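Local coordinates for m3DLH protein (Halieaceae bacterium, PDB 7JKA) that probably hydrolyses ester or lactone bonds as a dienelactone hydrolase of the alpha/beta-hydrolase clan, and may also act as a phosphotriesterase, at residues A[46-51]-A[126-131]; A[150-155]-A[172-177]; A[212-217]-A[226-231]. All coordinates share one frame; numbering follows the deposited sequence.

Contact 1 (A[46-51]-A[126-131])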
loop_
_atom_site.group_PDB
_atom_site.type_symbol
_atom_site.label_atom_id
_atom_site.label_comp_id
_atom_site.label_asym_id
_atom_site.label_seq_id
_atom_site.Cartn_x
_atom_site.Cartn_y
_atom_site.Cartn_z
ATOM N N VAL A 46 -6.044 -1.176 4.271
ATOM C CA VAL A 46 -4.790 -1.888 4.502
ATOM C C VAL A 46 -3.648 -0.972 4.112
ATOM O O VAL A 46 -3.686 -0.301 3.071
ATOM C CB VAL A 46 -4.711 -3.199 3.707
ATOM C CG1 VAL A 46 -3.377 -3.914 4.032
ATOM C CG2 VAL A 46 -5.875 -4.073 4.006
ATOM N N VAL A 47 -2.624 -0.936 4.950
ATOM C CA VAL A 47 -1.437 -0.128 4.692
ATOM C C VAL A 47 -0.251 -1.077 4.528
ATOM O O VAL A 47 0.204 -1.696 5.503
ATOM C CB VAL A 47 -1.173 0.871 5.824
ATOM C CG1 VAL A 47 0.050 1.729 5.533
ATOM C CG2 VAL A 47 -2.431 1.767 6.109
ATOM N N PHE A 48 0.282 -1.166 3.302
ATOM C CA PHE A 48 1.463 -1.988 3.095
ATOM C C PHE A 48 2.707 -1.124 3.184
ATOM O O PHE A 48 2.786 -0.069 2.523
ATOM C CB PHE A 48 1.402 -2.697 1.747
ATOM C CG PHE A 48 0.326 -3.743 1.672
ATOM C CD1 PHE A 48 0.467 -4.941 2.368
ATOM C CD2 PHE A 48 -0.837 -3.513 0.947
ATOM C CE1 PHE A 48 -0.542 -5.907 2.310
ATOM C CE2 PHE A 48 -1.852 -4.469 0.888
ATOM C CZ PHE A 48 -1.712 -5.656 1.569
ATOM N N PRO A 49 3.671 -1.518 3.996
ATOM C CA PRO A 49 4.855 -0.690 4.231
ATOM C C PRO A 49 5.866 -0.824 3.097
ATOM O O PRO A 49 5.732 -1.642 2.186
ATOM C CB PRO A 49 5.428 -1.300 5.521
ATOM C CG PRO A 49 5.143 -2.806 5.313
ATOM C CD PRO A 49 3.739 -2.800 4.728
ATOM N N GLU A 50 6.923 -0.006 3.174
ATOM C CA GLU A 50 8.108 -0.249 2.359
ATOM C C GLU A 50 8.667 -1.651 2.612
ATOM O O GLU A 50 8.268 -2.297 3.592
ATOM C CB GLU A 50 9.166 0.819 2.641
ATOM C CG GLU A 50 8.778 2.205 2.123
ATOM C CD GLU A 50 9.977 3.133 2.071
ATOM O OE1 GLU A 50 10.708 3.228 3.075
ATOM O OE2 GLU A 50 10.212 3.766 1.025
ATOM N N ALA A 51 9.558 -2.142 1.736
ATOM C CA ALA A 51 10.000 -3.535 1.826
ATOM C C ALA A 51 10.814 -3.822 3.074
ATOM O O ALA A 51 11.024 -5.000 3.391
ATOM C CB ALA A 51 10.810 -3.937 0.588
ATOM N N LEU A 126 -13.608 -0.560 1.399
ATOM C CA LEU A 126 -12.256 -1.015 1.669
ATOM C C LEU A 126 -11.279 -0.386 0.685
ATOM O O LEU A 126 -11.592 -0.200 -0.499
ATOM C CB LEU A 126 -12.150 -2.547 1.574
ATOM C CG LEU A 126 -13.062 -3.316 2.511
ATOM C CD1 LEU A 126 -13.023 -4.790 2.208
ATOM C CD2 LEU A 126 -12.650 -3.097 3.968
ATOM N N ALA A 127 -10.087 -0.091 1.179
ATOM C CA ALA A 127 -9.010 0.372 0.313
ATOM C C ALA A 127 -7.704 -0.279 0.720
ATOM O O ALA A 127 -7.550 -0.798 1.827
ATOM C CB ALA A 127 -8.867 1.901 0.359
ATOM N N ALA A 128 -6.735 -0.201 -0.192
ATOM C CA ALA A 128 -5.367 -0.566 0.128
ATOM C C ALA A 128 -4.442 0.530 -0.348
ATOM O O ALA A 128 -4.599 1.025 -1.464
ATOM C CB ALA A 128 -4.952 -1.900 -0.535
ATOM N N ILE A 129 -3.474 0.882 0.481
ATOM C CA ILE A 129 -2.408 1.775 0.071
ATOM C C ILE A 129 -1.075 1.099 0.355
ATOM O O ILE A 129 -0.976 0.140 1.128
ATOM C CB ILE A 129 -2.469 3.146 0.767
ATOM C CG1 ILE A 129 -2.068 3.080 2.255
ATOM C CG2 ILE A 129 -3.842 3.772 0.578
ATOM C CD1 ILE A 129 -1.922 4.509 2.882
ATOM N N GLY A 130 -0.035 1.608 -0.287
ATOM C CA GLY A 130 1.281 1.055 -0.057
ATOM C C GLY A 130 2.359 2.011 -0.496
ATOM O O GLY A 130 2.160 2.844 -1.396
ATOM N N PHE A 131 3.512 1.879 0.141
ATOM C CA PHE A 131 4.666 2.737 -0.054
ATOM C C PHE A 131 5.773 1.871 -0.624
ATOM O O PHE A 131 6.072 0.817 -0.074
ATOM C CB PHE A 131 5.067 3.367 1.287
ATOM C CG PHE A 131 3.974 4.178 1.880
ATOM C CD1 PHE A 131 2.969 3.586 2.626
ATOM C CD2 PHE A 131 3.894 5.530 1.580
ATOM C CE1 PHE A 131 1.918 4.348 3.127
ATOM C CE2 PHE A 131 2.852 6.315 2.072
ATOM C CZ PHE A 131 1.848 5.713 2.832
#
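Residues 46-48, the end of strand 42-48, run parallel to strand 126-131 in the middle of the alpha/beta-hydrolase sheet, with their axes 4.6 Å apart at closest approach and their directions differing by 17°. Four backbone hydrogen bonds join them: Val-46 N to Ala-127 O, Ile-129 N to Val-46 O, Phe-48 N to Ile-129 O at 2.8 Å, and a longer one from Phe-131 N to Phe-48 O at 3.2 Å. Val-46, Phe-48 and Ala-128 point to the face packed by helices 101-116 and 133-143, where Ala-128 CB meets the edge of the Phe-48 ring. Gly-130 sits opposite Phe-48, and a CB there would press tightly on Phe-48 CB; Gly-130, two residues before Cys-132, would begin the nucleophile elbow expected in this family. On the other face, under helix 56-67, Val-47 and Ile-129 lie side by side, Val-47 CG2 being 4.1 Å from Ile-129 CG1. With its CG1 trans to the backbone N (chi1 -179°), Val-47 also brings that methyl to the edge of the Phe-131 ring, 4.0 Å from CE1. Beyond the strand, Glu-50 sends OE2 to Ser-214 OG while its CG rests 4.0 Å from Phe-131 CB.

Contact 2 (A[150-155]-A[172-177])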
loop_
_atom_site.group_PDB
_atom_site.type_symbol
_atom_site.label_atom_id
_atom_site.label_comp_id
_atom_site.label_asym_id
_atom_site.label_seq_id
_atom_site.Cartn_x
_atom_site.Cartn_y
_atom_site.Cartn_z
ATOM N N ALA A 150 -10.683 1.017 -3.681
ATOM C CA ALA A 150 -9.674 2.004 -4.062
ATOM C C ALA A 150 -8.305 1.460 -3.709
ATOM O O ALA A 150 -8.145 0.747 -2.710
ATOM C CB ALA A 150 -9.880 3.347 -3.353
ATOM N N ILE A 151 -7.329 1.776 -4.553
ATOM C CA ILE A 151 -5.944 1.403 -4.341
ATOM C C ILE A 151 -5.110 2.630 -4.647
ATOM O O ILE A 151 -5.289 3.240 -5.709
ATOM C CB ILE A 151 -5.502 0.242 -5.256
ATOM C CG1 ILE A 151 -6.401 -0.980 -5.066
ATOM C CG2 ILE A 151 -4.069 -0.118 -4.988
ATOM C CD1 ILE A 151 -7.490 -1.040 -6.099
ATOM N N VAL A 152 -4.208 3.001 -3.739
ATOM C CA VAL A 152 -3.339 4.161 -3.944
ATOM C C VAL A 152 -1.919 3.746 -3.650
ATOM O O VAL A 152 -1.650 3.161 -2.592
ATOM C CB VAL A 152 -3.733 5.355 -3.054
ATOM C CG1 VAL A 152 -2.858 6.576 -3.434
ATOM C CG2 VAL A 152 -5.213 5.688 -3.227
ATOM N N THR A 153 -1.005 4.027 -4.575
ATOM C CA THR A 153 0.402 3.716 -4.366
ATOM C C THR A 153 1.226 4.988 -4.256
ATOM O O THR A 153 0.922 6.010 -4.880
ATOM C CB THR A 153 0.972 2.831 -5.485
ATOM O OG1 THR A 153 1.060 3.564 -6.727
ATOM C CG2 THR A 153 0.073 1.645 -5.703
ATOM N N PHE A 154 2.278 4.924 -3.446
ATOM C CA PHE A 154 3.186 6.053 -3.269
ATOM C C PHE A 154 4.592 5.581 -3.591
ATOM O O PHE A 154 5.092 4.643 -2.955
ATOM C CB PHE A 154 3.134 6.603 -1.839
ATOM C CG PHE A 154 1.772 7.090 -1.412
ATOM C CD1 PHE A 154 0.870 6.233 -0.776
ATOM C CD2 PHE A 154 1.422 8.417 -1.587
ATOM C CE1 PHE A 154 -0.372 6.674 -0.369
ATOM C CE2 PHE A 154 0.169 8.887 -1.189
ATOM C CZ PHE A 154 -0.733 7.999 -0.565
ATOM N N HIS A 155 5.221 6.228 -4.567
ATOM C CA HIS A 155 6.583 5.902 -5.029
ATOM C C HIS A 155 6.822 4.393 -5.089
ATOM O O HIS A 155 7.795 3.870 -4.536
ATOM C CB HIS A 155 7.669 6.616 -4.203
ATOM C CG HIS A 155 7.479 6.571 -2.708
ATOM N ND1 HIS A 155 7.926 5.526 -1.923
ATOM C CD2 HIS A 155 6.932 7.470 -1.853
ATOM C CE1 HIS A 155 7.631 5.769 -0.657
ATOM N NE2 HIS A 155 7.018 6.936 -0.585
ATOM N N ARG A 172 -10.908 1.634 -7.855
ATOM C CA ARG A 172 -10.311 2.781 -8.524
ATOM C C ARG A 172 -8.847 2.876 -8.128
ATOM O O ARG A 172 -8.505 2.715 -6.950
ATOM C CB ARG A 172 -11.059 4.056 -8.131
ATOM C CG ARG A 172 -12.563 3.858 -8.330
ATOM C CD ARG A 172 -13.407 5.040 -7.936
ATOM N NE ARG A 172 -14.789 4.583 -7.805
ATOM C CZ ARG A 172 -15.843 5.377 -7.724
ATOM N NH1 ARG A 172 -15.693 6.696 -7.767
ATOM N NH2 ARG A 172 -17.051 4.842 -7.600
ATOM N N VAL A 173 -7.979 3.106 -9.108
ATOM C CA VAL A 173 -6.531 3.018 -8.924
ATOM C C VAL A 173 -5.953 4.417 -9.052
ATOM O O VAL A 173 -6.303 5.144 -9.989
ATOM C CB VAL A 173 -5.875 2.083 -9.954
ATOM C CG1 VAL A 173 -4.355 2.156 -9.809
ATOM C CG2 VAL A 173 -6.353 0.665 -9.769
ATOM N N LEU A 174 -5.103 4.807 -8.101
ATOM C CA LEU A 174 -4.334 6.051 -8.179
ATOM C C LEU A 174 -2.872 5.752 -7.885
ATOM O O LEU A 174 -2.548 5.263 -6.801
ATOM C CB LEU A 174 -4.863 7.090 -7.185
ATOM C CG LEU A 174 -3.976 8.332 -7.016
ATOM C CD1 LEU A 174 -3.911 9.165 -8.291
ATOM C CD2 LEU A 174 -4.532 9.158 -5.903
ATOM N N VAL A 175 -1.997 6.020 -8.859
ATOM C CA VAL A 175 -0.548 5.855 -8.703
ATOM C C VAL A 175 0.057 7.232 -8.485
ATOM O O VAL A 175 -0.047 8.097 -9.363
ATOM C CB VAL A 175 0.082 5.185 -9.932
ATOM C CG1 VAL A 175 1.602 5.217 -9.828
ATOM C CG2 VAL A 175 -0.406 3.739 -10.045
ATOM N N CYS A 176 0.698 7.444 -7.332
ATOM C CA CYS A 176 1.430 8.680 -7.046
ATOM C C CYS A 176 2.918 8.401 -7.219
ATOM O O CYS A 176 3.546 7.728 -6.387
ATOM C CB CYS A 176 1.140 9.199 -5.640
ATOM S SG CYS A 176 -0.627 9.489 -5.324
ATOM N N HIS A 177 3.490 8.951 -8.277
ATOM C CA HIS A 177 4.805 8.581 -8.776
ATOM C C HIS A 177 5.736 9.789 -8.736
ATOM O O HIS A 177 5.376 10.872 -9.220
ATOM C CB HIS A 177 4.661 8.080 -10.218
ATOM C CG HIS A 177 5.956 7.803 -10.909
ATOM N ND1 HIS A 177 6.798 6.778 -10.530
ATOM C CD2 HIS A 177 6.541 8.400 -11.981
ATOM C CE1 HIS A 177 7.857 6.768 -11.329
ATOM N NE2 HIS A 177 7.722 7.739 -12.217
HETATM O O HOH W 1 3.525 4.923 -7.003
#
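Cys-176 O is gripped twice: His-155 N donates to it at 2.9 Å, almost in line with the carbonyl, and a water donates a second bond. The same water lies 2.8 Å from Thr-153 OG1, so it ties that buried hydroxyl to the neighbouring strand near its C-terminal end. The hydroxyl reaches this place because chi1 of Thr-153 (69°) sets OG1 between its own backbone N and carbonyl carbon; there OG1 also leans on Val-175, 3.4 Å from CA and touching both methyls. Further back, the parallel strands 150-154 and 172-178 are joined by four more backbone bonds, from Ile-151 N to Arg-172 O through to Cys-176 N on Thr-153 O.

On the face packed by helix 232-250, Val-152 and Leu-174 lie alongside each other and point the same way, Val-152 CG1 being 3.9 Å from Leu-174 CD2. That methyl touches Cys-176 SG as well. Cys-176 SG in turn stands 4.9 Å from the centroid of the Phe-154 ring, 38° off its normal, an oblique sulfur-aromatic contact. The other face presents Ile-151 and Thr-153 to helix 133-143. At the outer end Arg-172 swings away to a salt bridge with Glu-248.

At the opposite end His-155 leaves the strand with left-handed backbone angles and sends NE2 to Thr-216 OG1, near Cys-132. The pairing is that of adjacent parallel strands in the alpha/beta-hydrolase sheet, here with their C-terminal ends beside the probable active site.

Contact 3 (A[212-217]-A[226-231])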
loop_
_atom_site.group_PDB
_atom_site.type_symbol
_atom_site.label_atom_id
_atom_site.label_comp_id
_atom_site.label_asym_id
_atom_site.label_seq_id
_atom_site.Cartn_x
_atom_site.Cartn_y
_atom_site.Cartn_z
ATOM N N ALA A 212 11.449 12.069 -5.969
ATOM C CA ALA A 212 12.122 10.842 -6.378
ATOM C C ALA A 212 11.545 9.668 -5.604
ATOM O O ALA A 212 10.365 9.690 -5.254
ATOM C CB ALA A 212 13.634 10.956 -6.161
ATOM N N HIS A 213 12.349 8.652 -5.306
ATOM C CA HIS A 213 11.845 7.549 -4.503
ATOM C C HIS A 213 11.734 7.955 -3.035
ATOM O O HIS A 213 12.423 8.865 -2.562
ATOM C CB HIS A 213 12.752 6.326 -4.637
ATOM C CG HIS A 213 12.048 5.025 -4.408
ATOM N ND1 HIS A 213 11.120 4.516 -5.292
ATOM C CD2 HIS A 213 12.144 4.126 -3.400
ATOM C CE1 HIS A 213 10.674 3.359 -4.839
ATOM N NE2 HIS A 213 11.278 3.101 -3.693
ATOM N N SER A 214 10.828 7.279 -2.324
ATOM C CA SER A 214 10.665 7.422 -0.877
ATOM C C SER A 214 10.288 8.847 -0.478
ATOM O O SER A 214 10.642 9.307 0.614
ATOM C CB SER A 214 11.922 6.966 -0.139
ATOM O OG SER A 214 12.138 5.595 -0.424
ATOM N N PHE A 215 9.541 9.539 -1.340
ATOM C CA PHE A 215 9.277 10.947 -1.077
ATOM C C PHE A 215 8.366 11.170 0.127
ATOM O O PHE A 215 8.294 12.299 0.613
ATOM C CB PHE A 215 8.701 11.634 -2.328
ATOM C CG PHE A 215 7.411 11.058 -2.823
ATOM C CD1 PHE A 215 6.204 11.285 -2.141
ATOM C CD2 PHE A 215 7.377 10.387 -4.029
ATOM C CE1 PHE A 215 5.004 10.788 -2.674
ATOM C CE2 PHE A 215 6.197 9.872 -4.557
ATOM C CZ PHE A 215 4.998 10.066 -3.883
ATOM N N THR A 216 7.703 10.131 0.648
ATOM C CA THR A 216 6.865 10.304 1.831
ATOM C C THR A 216 7.616 10.111 3.142
ATOM O O THR A 216 7.023 10.312 4.210
ATOM C CB THR A 216 5.694 9.318 1.824
ATOM O OG1 THR A 216 6.223 7.980 1.886
ATOM C CG2 THR A 216 4.832 9.469 0.589
ATOM N N ASP A 217 8.896 9.747 3.112
ATOM C CA ASP A 217 9.587 9.380 4.342
ATOM C C ASP A 217 10.605 10.441 4.720
ATOM O O ASP A 217 11.631 10.577 4.034
ATOM C CB ASP A 217 10.281 8.026 4.186
ATOM C CG ASP A 217 10.839 7.501 5.500
ATOM O OD1 ASP A 217 10.522 8.080 6.564
ATOM O OD2 ASP A 217 11.607 6.513 5.471
ATOM N N ALA A 226 21.249 9.930 -3.618
ATOM C CA ALA A 226 20.569 10.401 -4.822
ATOM C C ALA A 226 19.615 9.344 -5.356
ATOM O O ALA A 226 20.029 8.230 -5.694
ATOM C CB ALA A 226 21.596 10.783 -5.890
ATOM N N GLY A 227 18.333 9.703 -5.439
ATOM C CA GLY A 227 17.276 8.793 -5.815
ATOM C C GLY A 227 16.270 8.545 -4.709
ATOM O O GLY A 227 15.089 8.357 -4.997
ATOM N N LEU A 228 16.713 8.538 -3.454
ATOM C CA LEU A 228 15.822 8.433 -2.302
ATOM C C LEU A 228 15.902 9.733 -1.514
ATOM O O LEU A 228 16.975 10.096 -1.019
ATOM C CB LEU A 228 16.192 7.237 -1.420
ATOM C CG LEU A 228 15.379 5.965 -1.683
ATOM C CD1 LEU A 228 15.863 5.248 -2.934
ATOM C CD2 LEU A 228 15.414 5.036 -0.478
ATOM N N ALA A 229 14.770 10.430 -1.399
ATOM C CA ALA A 229 14.758 11.733 -0.750
ATOM C C ALA A 229 13.337 12.082 -0.331
ATOM O O ALA A 229 12.390 11.827 -1.077
ATOM C CB ALA A 229 15.313 12.823 -1.674
ATOM N N TYR A 230 13.211 12.675 0.855
ATOM C CA TYR A 230 11.936 13.192 1.338
ATOM C C TYR A 230 11.546 14.446 0.565
ATOM O O TYR A 230 12.388 15.299 0.271
ATOM C CB TYR A 230 12.047 13.512 2.833
ATOM C CG TYR A 230 10.787 14.062 3.476
ATOM C CD1 TYR A 230 9.581 13.386 3.369
ATOM C CD2 TYR A 230 10.821 15.231 4.242
ATOM C CE1 TYR A 230 8.425 13.872 3.969
ATOM C CE2 TYR A 230 9.676 15.724 4.846
ATOM C CZ TYR A 230 8.481 15.041 4.711
ATOM O OH TYR A 230 7.338 15.522 5.320
ATOM N N GLU A 231 10.263 14.561 0.230
ATOM C CA GLU A 231 9.765 15.724 -0.507
ATOM C C GLU A 231 8.434 16.118 0.122
ATOM O O GLU A 231 7.378 15.572 -0.218
ATOM C CB GLU A 231 9.642 15.429 -2.008
ATOM C CG GLU A 231 9.849 16.670 -2.897
ATOM C CD GLU A 231 8.808 17.742 -2.607
ATOM O OE1 GLU A 231 8.973 18.522 -1.639
ATOM O OE2 GLU A 231 7.810 17.791 -3.337
HETATM O O HOH W 2 11.855 13.101 -3.374
#
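Leu-228 straddles two residues of 212-217: its CD1 lies 3.7 Å from His-213 CB and runs on beside the imidazole, while CD2 sits 3.3 Å from Ser-214 OG. Shortening this leucine to an alanine would probably open a gap beside Ser-214 and strip the apolar packing from His-213 CB and CD2. The backbones hold the pair together with three bonds. His-213 N gives a bent one (140° at the hydrogen) to Gly-227 O at 2.8 Å, Ala-229 N a straighter one to His-213 O, and Glu-231 N a third, 3.0 Å long, to an in-plane lone pair of Phe-215 O.

Phe-215 O also meets the Tyr-230 ring, 3.2 Å from its CD1. A chi1 of 180° swings the tyrosine ring to the far side from its own N and brings its CD1 side up to the 215-217 backbone, Thr-216 C lying at the edge; Tyr-230 CB is 3.2 Å from Asp-217 O. A water bridges the two loop segments, accepting from Ala-212 N and donating to Ala-229 O at 2.7 Å.

Behind this shell, a type I turn from Ser-214 to Asp-217 shapes the first segment, closed by Asp-217 N on Ser-214 O. Its side chains reach inward, Ser-214 OG to Glu-50 and Thr-216 OG1 to both His-155 and His-57. On the second segment, Tyr-230 OH bonds Glu-235, and Glu-231 is the N-cap of helix 232-250, its OE1 taking Leu-233 N. His-213 ND1 is held by Asp-181 and the imidazole touches Cys-132, an arrangement consistent with the Cys-His-Asp catalytic triad of dienelactone hydrolases, with its histidine on the loop before the last helix.

Contacts 1 and 2 are both buried and belong to one sheet: strands 126-131 and 150-154 are neighbours, joined by bonds such as Phe-154 N to Gly-130 O. Their chemistry is mostly regular backbone pairing under apolar side chains; polar groups appear near or beyond the strand ends in both, with a bridging water in contact 2. Contact 3, about 16 to 17 Å away between centres, is only partly buried: a few backbone bonds and a bridging water join two irregular pieces of one loop, beside a turn and a helix cap. It nevertheless reaches back to the sheet through polar links, Ser-214 to Glu-50 of contact 1 and Thr-216 to His-155 of contact 2, around the probable active site.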